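Local structure of uncharacterized metalloprotein (Deinococcus radiodurans, 3GG7) at residues F6-D11 / L28-V33; H52-L57 / T81-E86; V17-A22 / L208-K213; I146-S151 / L192-G197. The protein is of unknown function but binds manganese and, as a member of the TatD-type hydrolase family, is probably a metal-dependent hydrolase acting on ester bonds. One frame throughout, in Å; residues are numbered along the deposited sequence.

Contact 1 (F6-D11 / L28-V33); sequences FHVHLD and LTVLSV. With MN (manganese (II) ion), chain B.
Val33 O takes hydrogen bonds from water 1 at 2.8 Å and water 2 at 2.7 Å, and through them ties the end of strand 29-32 to residues 6-11. Water 1 also accepts from His9 ND1, in the ring plane, and donates to Asp11 OD1; water 2 accepts from Asp11 N and pairs with Ser32 OG. With ND1 held this way, the His9 ring is kept from turning and its NE2 stays on the manganese, 2.1 Å off. His7 NE2 is a second ligand: chi1 of 179° swings the ring anti to the backbone N, on the metal side, and Ser122 holds its ND1. Val33, beta-branched and compact, fills the corner between the imidazoles, CG2 lying 3.5 Å above the centre of the His9 ring and off-centre over His7. The backbones pair in parallel, Val8 N to Leu31 O and Val33 N to Val8 O, both at 3.0 Å. Leu31 CB sits over the centre of the Phe6 ring; an alanine here would probably leave Leu31 without this cover and open a gap beside Trp54 and Phe83. Strands 4-8 and 29-32 with helix 16-25 form a beta-alpha-beta unit, its His-X-His pair the metal-binding signature of TatD-type TIM barrels.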
loop_
_atom_site.group_PDB
_atom_site.type_symbol
_atom_site.label_atom_id
_atom_site.label_comp_id
_atom_site.label_asym_id
_atom_site.label_seq_id
_atom_site.Cartn_x
_atom_site.Cartn_y
_atom_site.Cartn_z
ATOM N N PHE A 6 3.299 -6.270 0.230
ATOM C CA PHE A 6 2.590 -5.432 1.170
ATOM C C PHE A 6 1.632 -4.432 0.514
ATOM O O PHE A 6 1.287 -3.430 1.121
ATOM C CB PHE A 6 3.565 -4.732 2.130
ATOM C CG PHE A 6 3.074 -4.687 3.543
ATOM C CD1 PHE A 6 3.027 -5.859 4.276
ATOM C CD2 PHE A 6 2.593 -3.525 4.125
ATOM C CE1 PHE A 6 2.563 -5.848 5.564
ATOM C CE2 PHE A 6 2.114 -3.533 5.427
ATOM C CZ PHE A 6 2.128 -4.675 6.140
ATOM N N HIS A 7 1.125 -4.752 -0.666
ATOM C CA HIS A 7 0.019 -4.028 -1.266
ATOM C C HIS A 7 -0.421 -4.777 -2.502
ATOM O O HIS A 7 0.210 -4.667 -3.563
ATOM C CB HIS A 7 0.439 -2.606 -1.632
ATOM C CG HIS A 7 -0.638 -1.790 -2.275
ATOM N ND1 HIS A 7 -1.295 -0.784 -1.611
ATOM C CD2 HIS A 7 -1.186 -1.838 -3.524
ATOM C CE1 HIS A 7 -2.189 -0.237 -2.419
ATOM N NE2 HIS A 7 -2.129 -0.840 -3.587
ATOM N N VAL A 8 -1.519 -5.523 -2.373
ATOM C CA VAL A 8 -2.065 -6.290 -3.475
ATOM C C VAL A 8 -3.589 -6.396 -3.379
ATOM O O VAL A 8 -4.143 -6.482 -2.288
ATOM C CB VAL A 8 -1.373 -7.660 -3.588
ATOM C CG1 VAL A 8 -1.583 -8.533 -2.307
ATOM C CG2 VAL A 8 -1.818 -8.417 -4.833
ATOM N N HIS A 9 -4.252 -6.358 -4.533
ATOM C CA HIS A 9 -5.704 -6.400 -4.600
ATOM C C HIS A 9 -6.163 -7.820 -4.846
ATOM O O HIS A 9 -6.579 -8.154 -5.963
ATOM C CB HIS A 9 -6.222 -5.454 -5.683
ATOM C CG HIS A 9 -5.818 -4.026 -5.469
ATOM N ND1 HIS A 9 -6.664 -3.093 -4.909
ATOM C CD2 HIS A 9 -4.668 -3.369 -5.747
ATOM C CE1 HIS A 9 -6.044 -1.930 -4.831
ATOM N NE2 HIS A 9 -4.837 -2.061 -5.348
ATOM N N LEU A 10 -6.106 -8.660 -3.819
ATOM C CA LEU A 10 -6.573 -10.053 -3.986
ATOM C C LEU A 10 -7.993 -10.110 -4.505
ATOM O O LEU A 10 -8.308 -10.982 -5.323
ATOM C CB LEU A 10 -6.529 -10.833 -2.682
ATOM C CG LEU A 10 -5.212 -11.036 -2.012
ATOM C CD1 LEU A 10 -5.495 -11.969 -0.827
ATOM C CD2 LEU A 10 -4.188 -11.668 -2.965
ATOM N N ASP A 11 -8.828 -9.155 -4.104
ATOM C CA ASP A 11 -10.255 -9.191 -4.427
ATOM C C ASP A 11 -10.569 -8.746 -5.869
ATOM O O ASP A 11 -11.735 -8.755 -6.280
ATOM C CB ASP A 11 -11.090 -8.446 -3.364
ATOM C CG ASP A 11 -10.828 -6.956 -3.326
ATOM O OD1 ASP A 11 -10.124 -6.420 -4.223
ATOM O OD2 ASP A 11 -11.346 -6.326 -2.352
ATOM N N LEU A 28 3.597 -16.774 1.846
ATOM C CA LEU A 28 3.862 -15.431 1.337
ATOM C C LEU A 28 2.853 -14.490 2.002
ATOM O O LEU A 28 1.646 -14.649 1.829
ATOM C CB LEU A 28 3.722 -15.422 -0.193
ATOM C CG LEU A 28 4.335 -14.245 -0.938
ATOM C CD1 LEU A 28 4.569 -14.608 -2.428
ATOM C CD2 LEU A 28 3.490 -13.005 -0.818
ATOM N N THR A 29 3.355 -13.563 2.814
ATOM C CA THR A 29 2.525 -12.590 3.494
ATOM C C THR A 29 2.063 -11.494 2.556
ATOM O O THR A 29 2.863 -10.877 1.851
ATOM C CB THR A 29 3.269 -11.967 4.663
ATOM O OG1 THR A 29 3.745 -13.009 5.517
ATOM C CG2 THR A 29 2.384 -10.988 5.438
ATOM N N VAL A 30 0.757 -11.254 2.533
ATOM C CA VAL A 30 0.187 -10.238 1.675
ATOM C C VAL A 30 -0.682 -9.256 2.447
ATOM O O VAL A 30 -1.414 -9.639 3.367
ATOM C CB VAL A 30 -0.626 -10.828 0.497
ATOM C CG1 VAL A 30 0.255 -11.724 -0.382
ATOM C CG2 VAL A 30 -1.848 -11.617 1.005
ATOM N N LEU A 31 -0.562 -7.982 2.096
ATOM C CA LEU A 31 -1.514 -6.974 2.546
ATOM C C LEU A 31 -2.561 -6.861 1.465
ATOM O O LEU A 31 -2.376 -6.245 0.430
ATOM C CB LEU A 31 -0.851 -5.615 2.823
ATOM C CG LEU A 31 -1.797 -4.614 3.468
ATOM C CD1 LEU A 31 -1.963 -4.975 4.951
ATOM C CD2 LEU A 31 -1.273 -3.161 3.278
ATOM N N SER A 32 -3.708 -7.451 1.774
ATOM C CA SER A 32 -4.857 -7.540 0.884
ATOM C C SER A 32 -5.676 -6.257 1.056
ATOM O O SER A 32 -6.396 -6.111 2.057
ATOM C CB SER A 32 -5.662 -8.788 1.281
ATOM O OG SER A 32 -6.857 -8.935 0.517
ATOM N N VAL A 33 -5.520 -5.313 0.134
ATOM C CA VAL A 33 -6.145 -4.004 0.248
ATOM C C VAL A 33 -7.516 -3.975 -0.409
ATOM O O VAL A 33 -7.810 -4.787 -1.322
ATOM C CB VAL A 33 -5.234 -2.874 -0.306
ATOM C CG1 VAL A 33 -3.929 -2.780 0.543
ATOM C CG2 VAL A 33 -4.866 -3.114 -1.795
HETATM MN MN MN B . -3.318 -0.610 -5.318
HETATM O O HOH W 1 -8.946 -4.083 -3.746
HETATM O O HOH W 2 -7.753 -7.482 -1.739
HETATM O O HOH W 3 -2.815 0.756 -6.743
#

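Contact 2 (H52-L57 / T81-E86); sequences HVWTAL and TRFVGE. With MN (manganese (II) ion), chain B.
Leu57 is gripped through both of its backbone polar atoms: its N donates to Phe83 O at 3.0 Å, and its O accepts from Gly85 N at 2.9 Å. The second bond comes from well above the carbonyl plane, 66° out of it. A single bridge, Leu57 with Val84, joins the backbones. Beside it, Thr81 OG1 donates to Thr55 O at 2.9 Å, nearly in line with that C=O, and accepts from Phe83 N in an ST turn; with OG1 anti to its own backbone N (chi1 -177°), the hydroxyl faces residues 52-57 while CG2 packs on Leu57 CB. A threonine suits the place, serving both segments with one oxygen and Leu57 with its methyl. Trp54 and Phe83 lie with planes 13° apart but slid until they barely overlap, and CE3 of Trp54 meets CZ of Phe83 at 3.6 Å. Small Ala56 lets its CB come against Phe83 CB. Farther out, helix 227-243 covers both rings, and Trp54 NE1 is bonded to Pro51 O. Past a cis peptide bond, Glu86 reaches the manganese with OE1 at 2.1 Å, while OE2 accepts from water 3 and is bonded to His124 ND1. One carboxylate thus ligates the metal and orients its water, probably helping to polarise it.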
loop_
_atom_site.group_PDB
_atom_site.type_symbol
_atom_site.label_atom_id
_atom_site.label_comp_id
_atom_site.label_asym_id
_atom_site.label_seq_id
_atom_site.Cartn_x
_atom_site.Cartn_y
_atom_site.Cartn_z
ATOM N N HIS A 52 -1.444 -15.747 6.538
ATOM C CA HIS A 52 -0.597 -14.863 5.717
ATOM C C HIS A 52 -1.370 -13.818 4.970
ATOM O O HIS A 52 -0.752 -12.970 4.324
ATOM C CB HIS A 52 0.215 -15.671 4.727
ATOM C CG HIS A 52 1.289 -16.474 5.388
ATOM N ND1 HIS A 52 1.059 -17.735 5.895
ATOM C CD2 HIS A 52 2.551 -16.141 5.739
ATOM C CE1 HIS A 52 2.164 -18.158 6.487
ATOM N NE2 HIS A 52 3.087 -17.222 6.394
ATOM N N VAL A 53 -2.692 -13.823 5.054
ATOM C CA VAL A 53 -3.508 -12.839 4.348
ATOM C C VAL A 53 -3.971 -11.795 5.371
ATOM O O VAL A 53 -4.785 -12.099 6.242
ATOM C CB VAL A 53 -4.749 -13.499 3.693
ATOM C CG1 VAL A 53 -5.618 -12.432 3.024
ATOM C CG2 VAL A 53 -4.318 -14.567 2.648
ATOM N N TRP A 54 -3.430 -10.583 5.277
ATOM C CA TRP A 54 -3.710 -9.497 6.220
ATOM C C TRP A 54 -4.529 -8.457 5.474
ATOM O O TRP A 54 -4.034 -7.799 4.546
ATOM C CB TRP A 54 -2.389 -8.873 6.681
ATOM C CG TRP A 54 -1.428 -9.809 7.374
ATOM C CD1 TRP A 54 -1.623 -11.130 7.702
ATOM C CD2 TRP A 54 -0.115 -9.470 7.866
ATOM N NE1 TRP A 54 -0.515 -11.615 8.357
ATOM C CE2 TRP A 54 0.423 -10.621 8.461
ATOM C CE3 TRP A 54 0.650 -8.297 7.845
ATOM C CZ2 TRP A 54 1.703 -10.650 9.026
ATOM C CZ3 TRP A 54 1.905 -8.323 8.421
ATOM C CH2 TRP A 54 2.413 -9.501 9.012
ATOM N N THR A 55 -5.780 -8.285 5.878
ATOM C CA THR A 55 -6.725 -7.483 5.101
ATOM C C THR A 55 -6.771 -6.034 5.626
ATOM O O THR A 55 -6.818 -5.781 6.857
ATOM C CB THR A 55 -8.126 -8.100 5.139
ATOM O OG1 THR A 55 -8.062 -9.520 4.934
ATOM C CG2 THR A 55 -9.050 -7.464 4.082
ATOM N N ALA A 56 -6.748 -5.088 4.681
ATOM C CA ALA A 56 -6.756 -3.639 4.957
ATOM C C ALA A 56 -8.096 -3.045 4.461
ATOM O O ALA A 56 -8.684 -3.531 3.474
ATOM C CB ALA A 56 -5.568 -2.954 4.279
ATOM N N LEU A 57 -8.579 -2.040 5.197
ATOM C CA LEU A 57 -9.851 -1.373 5.005
ATOM C C LEU A 57 -9.557 -0.068 4.268
ATOM O O LEU A 57 -8.843 0.809 4.774
ATOM C CB LEU A 57 -10.503 -1.103 6.352
ATOM C CG LEU A 57 -11.816 -0.363 6.308
ATOM C CD1 LEU A 57 -12.890 -1.252 5.740
ATOM C CD2 LEU A 57 -12.178 0.040 7.762
ATOM N N THR A 81 -9.527 -3.994 12.153
ATOM C CA THR A 81 -8.244 -4.136 11.475
ATOM C C THR A 81 -7.241 -3.106 11.923
ATOM O O THR A 81 -7.614 -1.979 12.256
ATOM C CB THR A 81 -8.388 -4.101 9.913
ATOM O OG1 THR A 81 -7.103 -4.328 9.318
ATOM C CG2 THR A 81 -8.960 -2.779 9.433
ATOM N N ARG A 82 -5.971 -3.491 11.864
ATOM C CA ARG A 82 -4.876 -2.556 12.119
ATOM C C ARG A 82 -4.379 -1.893 10.839
ATOM O O ARG A 82 -3.516 -1.010 10.898
ATOM C CB ARG A 82 -3.744 -3.238 12.896
ATOM C CG ARG A 82 -2.890 -4.209 12.185
ATOM C CD ARG A 82 -1.961 -5.027 13.166
ATOM N NE ARG A 82 -2.670 -5.841 14.171
ATOM C CZ ARG A 82 -2.472 -5.809 15.500
ATOM N NH1 ARG A 82 -1.564 -5.007 16.061
ATOM N NH2 ARG A 82 -3.196 -6.577 16.301
ATOM N N PHE A 83 -4.917 -2.293 9.673
ATOM C CA PHE A 83 -4.408 -1.848 8.383
ATOM C C PHE A 83 -5.485 -1.124 7.604
ATOM O O PHE A 83 -6.619 -1.623 7.478
ATOM C CB PHE A 83 -3.920 -3.014 7.523
ATOM C CG PHE A 83 -2.946 -3.937 8.227
ATOM C CD1 PHE A 83 -1.604 -3.578 8.377
ATOM C CD2 PHE A 83 -3.362 -5.173 8.688
ATOM C CE1 PHE A 83 -0.729 -4.452 9.013
ATOM C CE2 PHE A 83 -2.494 -6.033 9.321
ATOM C CZ PHE A 83 -1.153 -5.659 9.457
ATOM N N VAL A 84 -5.126 0.045 7.082
ATOM C CA VAL A 84 -6.010 0.886 6.261
ATOM C C VAL A 84 -5.381 1.037 4.883
ATOM O O VAL A 84 -4.222 1.424 4.766
ATOM C CB VAL A 84 -6.268 2.265 6.928
ATOM C CG1 VAL A 84 -6.862 3.291 5.944
ATOM C CG2 VAL A 84 -7.207 2.014 8.133
ATOM N N GLY A 85 -6.118 0.705 3.826
ATOM C CA GLY A 85 -5.650 0.879 2.454
ATOM C C GLY A 85 -6.540 0.074 1.525
ATOM O O GLY A 85 -7.174 -0.888 1.966
ATOM N N GLU A 86 -6.617 0.444 0.238
ATOM C CA GLU A 86 -5.875 1.556 -0.344
ATOM C C GLU A 86 -6.641 2.859 -0.129
ATOM O O GLU A 86 -7.853 2.935 -0.361
ATOM C CB GLU A 86 -5.719 1.290 -1.844
ATOM C CG GLU A 86 -4.912 2.347 -2.577
ATOM C CD GLU A 86 -4.335 1.870 -3.883
ATOM O OE1 GLU A 86 -4.614 0.707 -4.289
ATOM O OE2 GLU A 86 -3.590 2.660 -4.496
HETATM MN MN MN B . -3.318 -0.610 -5.318
HETATM O O HOH W 3 -2.815 0.756 -6.743
#

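Contact 3 (V17-A22 / L208-K213); sequences VAVARA and LPWDVK
Residues 17-22 of helix 16-25, joined by regular backbone bonds such as Ala22 N to Ala18 O, face a short 3-10 turn at 209-211 that runs into helix 212-223. The backbones stay apart, with Val19 CA and Leu208 CA 7.8 Å from each other, so the contact is made almost wholly by side chains. In this TIM-barrel fold it packs a helix of the outer layer against the entrance to a late one. The turn is fastened from within: Asp211 OD2 accepts from Leu208 N at 2.9 Å. Val19 uses both branches, CG1 lying 3.8 Å from Pro209 CD and CG2 reaching toward Leu208 CD2. Proline fits here, as its rigid ring presents a compact apolar surface and needs no N-H at the start of the turn. In Trp210, chi1 of 42° sets CG between the backbone N and the carbonyl carbon, and the indole folds back with Leu208 CB over one face while its benzo end reaches the helix. A serine instead of Trp210 would probably uncover Ala22 and leave the Arg26 side chain without its cation-pi partner. Alanine, with just a methyl, admits the ring closely: CB of Ala22 lies 3.3 Å from CH2 of Trp210, whose edge also meets Val19 O.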
loop_
_atom_site.group_PDB
_atom_site.type_symbol
_atom_site.label_atom_id
_atom_site.label_comp_id
_atom_site.label_asym_id
_atom_site.label_seq_id
_atom_site.Cartn_x
_atom_site.Cartn_y
_atom_site.Cartn_z
ATOM N N VAL A 17 -9.828 -16.554 -4.252
ATOM C CA VAL A 17 -9.493 -17.654 -3.351
ATOM C C VAL A 17 -8.284 -18.450 -3.856
ATOM O O VAL A 17 -7.435 -18.846 -3.052
ATOM C CB VAL A 17 -10.718 -18.590 -3.129
ATOM C CG1 VAL A 17 -10.322 -19.866 -2.395
ATOM C CG2 VAL A 17 -11.829 -17.832 -2.404
ATOM N N ALA A 18 -8.188 -18.704 -5.164
ATOM C CA ALA A 18 -7.035 -19.419 -5.697
ATOM C C ALA A 18 -5.731 -18.673 -5.419
ATOM O O ALA A 18 -4.712 -19.284 -5.098
ATOM C CB ALA A 18 -7.198 -19.681 -7.212
ATOM N N VAL A 19 -5.766 -17.342 -5.544
ATOM C CA VAL A 19 -4.572 -16.557 -5.325
ATOM C C VAL A 19 -4.229 -16.600 -3.828
ATOM O O VAL A 19 -3.092 -16.795 -3.475
ATOM C CB VAL A 19 -4.723 -15.114 -5.850
ATOM C CG1 VAL A 19 -3.479 -14.301 -5.559
ATOM C CG2 VAL A 19 -5.034 -15.124 -7.376
ATOM N N ALA A 20 -5.215 -16.419 -2.967
ATOM C CA ALA A 20 -4.997 -16.505 -1.511
ATOM C C ALA A 20 -4.424 -17.845 -1.085
ATOM O O ALA A 20 -3.497 -17.895 -0.292
ATOM C CB ALA A 20 -6.298 -16.234 -0.760
ATOM N N ARG A 21 -4.983 -18.944 -1.597
ATOM C CA ARG A 21 -4.453 -20.274 -1.333
ATOM C C ARG A 21 -3.001 -20.410 -1.772
ATOM O O ARG A 21 -2.177 -20.990 -1.084
ATOM C CB ARG A 21 -5.262 -21.328 -2.087
ATOM C CG ARG A 21 -6.505 -21.779 -1.440
ATOM C CD ARG A 21 -6.897 -23.149 -2.034
ATOM N NE ARG A 21 -8.343 -23.300 -2.108
ATOM C CZ ARG A 21 -9.086 -23.125 -3.203
ATOM N NH1 ARG A 21 -10.398 -23.294 -3.109
ATOM N NH2 ARG A 21 -8.545 -22.786 -4.380
ATOM N N ALA A 22 -2.697 -19.892 -2.956
ATOM C CA ALA A 22 -1.348 -19.956 -3.494
ATOM C C ALA A 22 -0.344 -19.193 -2.626
ATOM O O ALA A 22 0.816 -19.574 -2.496
ATOM C CB ALA A 22 -1.337 -19.423 -4.919
ATOM N N LEU A 208 1.077 -11.247 -10.141
ATOM C CA LEU A 208 0.663 -12.071 -9.002
ATOM C C LEU A 208 1.571 -11.784 -7.827
ATOM O O LEU A 208 2.708 -11.324 -8.006
ATOM C CB LEU A 208 0.750 -13.560 -9.364
ATOM C CG LEU A 208 -0.290 -14.003 -10.379
ATOM C CD1 LEU A 208 0.190 -15.332 -10.980
ATOM C CD2 LEU A 208 -1.668 -14.110 -9.698
ATOM N N PRO A 209 1.105 -12.055 -6.592
ATOM C CA PRO A 209 1.908 -11.712 -5.410
ATOM C C PRO A 209 3.327 -12.268 -5.410
ATOM O O PRO A 209 4.262 -11.596 -4.943
ATOM C CB PRO A 209 1.085 -12.267 -4.243
ATOM C CG PRO A 209 -0.307 -12.267 -4.747
ATOM C CD PRO A 209 -0.233 -12.539 -6.229
ATOM N N TRP A 210 3.509 -13.463 -5.944
ATOM C CA TRP A 210 4.811 -14.077 -5.898
ATOM C C TRP A 210 5.781 -13.485 -6.936
ATOM O O TRP A 210 6.974 -13.796 -6.919
ATOM C CB TRP A 210 4.720 -15.616 -5.957
ATOM C CG TRP A 210 3.743 -16.193 -6.921
ATOM C CD1 TRP A 210 4.012 -16.679 -8.168
ATOM C CD2 TRP A 210 2.343 -16.385 -6.713
ATOM N NE1 TRP A 210 2.875 -17.155 -8.742
ATOM C CE2 TRP A 210 1.827 -16.992 -7.874
ATOM C CE3 TRP A 210 1.468 -16.106 -5.655
ATOM C CZ2 TRP A 210 0.471 -17.305 -8.014
ATOM C CZ3 TRP A 210 0.132 -16.420 -5.791
ATOM C CH2 TRP A 210 -0.363 -17.005 -6.962
ATOM N N ASP A 211 5.304 -12.558 -7.777
ATOM C CA ASP A 211 6.198 -11.787 -8.639
ATOM C C ASP A 211 7.033 -10.815 -7.808
ATOM O O ASP A 211 7.942 -10.141 -8.332
ATOM C CB ASP A 211 5.410 -10.966 -9.677
ATOM C CG ASP A 211 4.775 -11.797 -10.763
ATOM O OD1 ASP A 211 5.343 -12.840 -11.161
ATOM O OD2 ASP A 211 3.697 -11.406 -11.254
ATOM N N VAL A 212 6.712 -10.703 -6.525
ATOM C CA VAL A 212 7.509 -9.901 -5.586
ATOM C C VAL A 212 8.937 -10.438 -5.457
ATOM O O VAL A 212 9.823 -9.681 -5.080
ATOM C CB VAL A 212 6.789 -9.728 -4.191
ATOM C CG1 VAL A 212 6.975 -10.925 -3.290
ATOM C CG2 VAL A 212 7.242 -8.450 -3.486
ATOM N N LYS A 213 9.159 -11.721 -5.773
ATOM C CA LYS A 213 10.533 -12.253 -5.882
ATOM C C LYS A 213 11.396 -11.363 -6.787
ATOM O O LYS A 213 12.575 -11.132 -6.488
ATOM C CB LYS A 213 10.521 -13.694 -6.411
ATOM C CG LYS A 213 11.862 -14.405 -6.209
ATOM C CD LYS A 213 11.763 -15.902 -6.440
ATOM C CE LYS A 213 13.140 -16.550 -6.339
ATOM N NZ LYS A 213 13.078 -18.058 -6.295
#

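Contact 4 (I146-S151 / L192-G197); sequences ILHWYS and LTETDG. With MN (manganese (II) ion), chain B.
The metal site of this TatD-type protein draws on both segments here, where Asp196 binds the manganese through OD1 at 2.2 Å and His148 stands beside the metal-bound water. Water 3 donates to Asp196 OD2 at 2.6 Å and lies 3.0 Å from His148 NE2. On the far side of the imidazole, ND1 donates to Glu194 OE2 at 2.8 Å, in the ring plane and on the syn lone pair; a weaker branch goes to Glu194 OE1. Ring and carboxylate are only 22° from coplanar, so this His-carboxylate pair fixes the rotation of the histidine. Glutamate has the length for the task: CG lies between the backbone N and the carbonyl carbon (chi1 67°), the extended chain crosses to His148, and Ser168 also holds OE1. Strands 143-148 and 191-193 flank strand 166-169 in the parallel sheet, and the barrel wall curves enough for side chains from their C-terminal ends to meet, as in other TIM-barrel metal sites. His148 NE2 faces water 3 and Glu86, consistent with its predicted binding of a second divalent cation. Trp149 brings its indole edge to Asp196, CE3 being 3.6 Å from OD2. Deeper in the barrel, Ile146 and Leu192 meet through CD1 and CD1 at 3.9 Å.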
loop_
_atom_site.group_PDB
_atom_site.type_symbol
_atom_site.label_atom_id
_atom_site.label_comp_id
_atom_site.label_asym_id
_atom_site.label_seq_id
_atom_site.Cartn_x
_atom_site.Cartn_y
_atom_site.Cartn_z
ATOM N N ILE A 146 2.516 4.433 4.834
ATOM C CA ILE A 146 3.342 3.816 3.824
ATOM C C ILE A 146 2.944 4.373 2.477
ATOM O O ILE A 146 1.780 4.248 2.064
ATOM C CB ILE A 146 3.119 2.287 3.757
ATOM C CG1 ILE A 146 3.280 1.647 5.133
ATOM C CG2 ILE A 146 4.091 1.678 2.759
ATOM C CD1 ILE A 146 2.714 0.189 5.196
ATOM N N LEU A 147 3.892 4.958 1.766
ATOM C CA LEU A 147 3.610 5.429 0.442
ATOM C C LEU A 147 3.834 4.290 -0.515
ATOM O O LEU A 147 4.952 3.823 -0.736
ATOM C CB LEU A 147 4.477 6.657 0.104
ATOM C CG LEU A 147 4.241 7.808 1.064
ATOM C CD1 LEU A 147 5.094 8.988 0.595
ATOM C CD2 LEU A 147 2.796 8.215 1.126
ATOM N N HIS A 148 2.734 3.817 -1.094
ATOM C CA HIS A 148 2.770 2.690 -2.019
ATOM C C HIS A 148 3.079 3.195 -3.442
ATOM O O HIS A 148 2.534 4.206 -3.884
ATOM C CB HIS A 148 1.445 1.918 -1.917
ATOM C CG HIS A 148 0.703 1.783 -3.207
ATOM N ND1 HIS A 148 1.075 0.893 -4.190
ATOM C CD2 HIS A 148 -0.417 2.399 -3.658
ATOM C CE1 HIS A 148 0.229 0.991 -5.204
ATOM N NE2 HIS A 148 -0.677 1.902 -4.907
ATOM N N TRP A 149 4.013 2.516 -4.102
ATOM C CA TRP A 149 4.446 2.842 -5.467
ATOM C C TRP A 149 4.674 4.349 -5.647
ATOM O O TRP A 149 4.076 4.991 -6.521
ATOM C CB TRP A 149 3.419 2.318 -6.479
ATOM C CG TRP A 149 3.883 2.261 -7.926
ATOM C CD1 TRP A 149 4.981 2.876 -8.494
ATOM C CD2 TRP A 149 3.231 1.554 -8.992
ATOM N NE1 TRP A 149 5.031 2.597 -9.836
ATOM C CE2 TRP A 149 3.974 1.793 -10.171
ATOM C CE3 TRP A 149 2.076 0.751 -9.064
ATOM C CZ2 TRP A 149 3.611 1.250 -11.404
ATOM C CZ3 TRP A 149 1.712 0.221 -10.292
ATOM C CH2 TRP A 149 2.484 0.470 -11.447
ATOM N N TYR A 150 5.528 4.901 -4.803
ATOM C CA TYR A 150 5.860 6.315 -4.871
ATOM C C TYR A 150 6.511 6.663 -6.220
ATOM O O TYR A 150 7.447 5.999 -6.658
ATOM C CB TYR A 150 6.762 6.699 -3.697
ATOM C CG TYR A 150 7.118 8.151 -3.715
ATOM C CD1 TYR A 150 6.273 9.094 -3.165
ATOM C CD2 TYR A 150 8.280 8.593 -4.388
ATOM C CE1 TYR A 150 6.581 10.476 -3.242
ATOM C CE2 TYR A 150 8.584 9.935 -4.463
ATOM C CZ TYR A 150 7.740 10.865 -3.898
ATOM O OH TYR A 150 8.042 12.204 -3.984
ATOM N N SER A 151 5.990 7.698 -6.885
ATOM C CA SER A 151 6.472 8.086 -8.219
ATOM C C SER A 151 6.625 9.600 -8.355
ATOM O O SER A 151 6.625 10.131 -9.477
ATOM C CB SER A 151 5.559 7.527 -9.319
ATOM O OG SER A 151 4.302 8.170 -9.358
ATOM N N LEU A 192 9.580 -1.653 2.132
ATOM C CA LEU A 192 8.796 -2.884 2.015
ATOM C C LEU A 192 8.662 -3.172 0.534
ATOM O O LEU A 192 8.845 -2.292 -0.311
ATOM C CB LEU A 192 7.395 -2.670 2.638
ATOM C CG LEU A 192 7.398 -2.187 4.082
ATOM C CD1 LEU A 192 6.004 -1.814 4.510
ATOM C CD2 LEU A 192 8.034 -3.226 5.031
ATOM N N THR A 193 8.297 -4.407 0.213
ATOM C CA THR A 193 8.104 -4.842 -1.162
ATOM C C THR A 193 6.602 -5.023 -1.439
ATOM O O THR A 193 5.873 -5.396 -0.548
ATOM C CB THR A 193 8.860 -6.161 -1.426
ATOM O OG1 THR A 193 8.607 -7.094 -0.376
ATOM C CG2 THR A 193 10.386 -5.928 -1.505
ATOM N N GLU A 194 6.179 -4.790 -2.677
ATOM C CA GLU A 194 4.769 -4.970 -3.102
ATOM C C GLU A 194 4.710 -5.389 -4.562
ATOM O O GLU A 194 5.724 -5.300 -5.264
ATOM C CB GLU A 194 3.982 -3.658 -2.942
ATOM C CG GLU A 194 4.421 -2.523 -3.897
ATOM C CD GLU A 194 3.434 -1.339 -3.937
ATOM O OE1 GLU A 194 3.081 -0.813 -2.865
ATOM O OE2 GLU A 194 2.992 -0.977 -5.049
ATOM N N THR A 195 3.543 -5.815 -5.044
ATOM C CA THR A 195 3.273 -5.925 -6.474
ATOM C C THR A 195 2.204 -4.965 -7.007
ATOM O O THR A 195 2.249 -4.572 -8.156
ATOM C CB THR A 195 2.833 -7.322 -6.916
ATOM O OG1 THR A 195 1.563 -7.656 -6.317
ATOM C CG2 THR A 195 3.892 -8.377 -6.585
ATOM N N ASP A 196 1.188 -4.653 -6.201
ATOM C CA ASP A 196 0.002 -3.982 -6.698
ATOM C C ASP A 196 -0.713 -4.781 -7.804
ATOM O O ASP A 196 -1.370 -4.191 -8.684
ATOM C CB ASP A 196 0.294 -2.557 -7.186
ATOM C CG ASP A 196 -0.950 -1.670 -7.184
ATOM O OD1 ASP A 196 -1.884 -1.938 -6.391
ATOM O OD2 ASP A 196 -0.986 -0.689 -7.968
ATOM N N GLY A 197 -0.609 -6.109 -7.771
ATOM C CA GLY A 197 -1.410 -6.929 -8.669
ATOM C C GLY A 197 -2.877 -6.741 -8.340
ATOM O O GLY A 197 -3.227 -6.424 -7.200
HETATM MN MN MN B . -3.318 -0.610 -5.318
HETATM O O HOH W 3 -2.815 0.756 -6.743
#

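Overall arrangement
Contacts 1, 2 and 4 are buried and converge on one manganese ion and its water, bringing two, one and one protein ligands from the ends of barrel strands, whereas contact 3 is only partly buried and lies in the helical layer outside. Contacts 1 and 2 share a sheet: Ser32 N and O probably bond to Trp54 O and Ala56 N. Contact 4 adjoins contact 1, strand 191-193 lying beside strand 4-8 where the barrel closes, with probable bonds from Phe6 N to Thr193 O and from Asp196 N to His7 O. Backbone pairing joins the segments of contacts 1 and 2, a side-chain His-carboxylate bond those of contact 4, and apolar packing those of contact 3, which still touches the others through Leu28 on Trp210 and Val212 on Thr193.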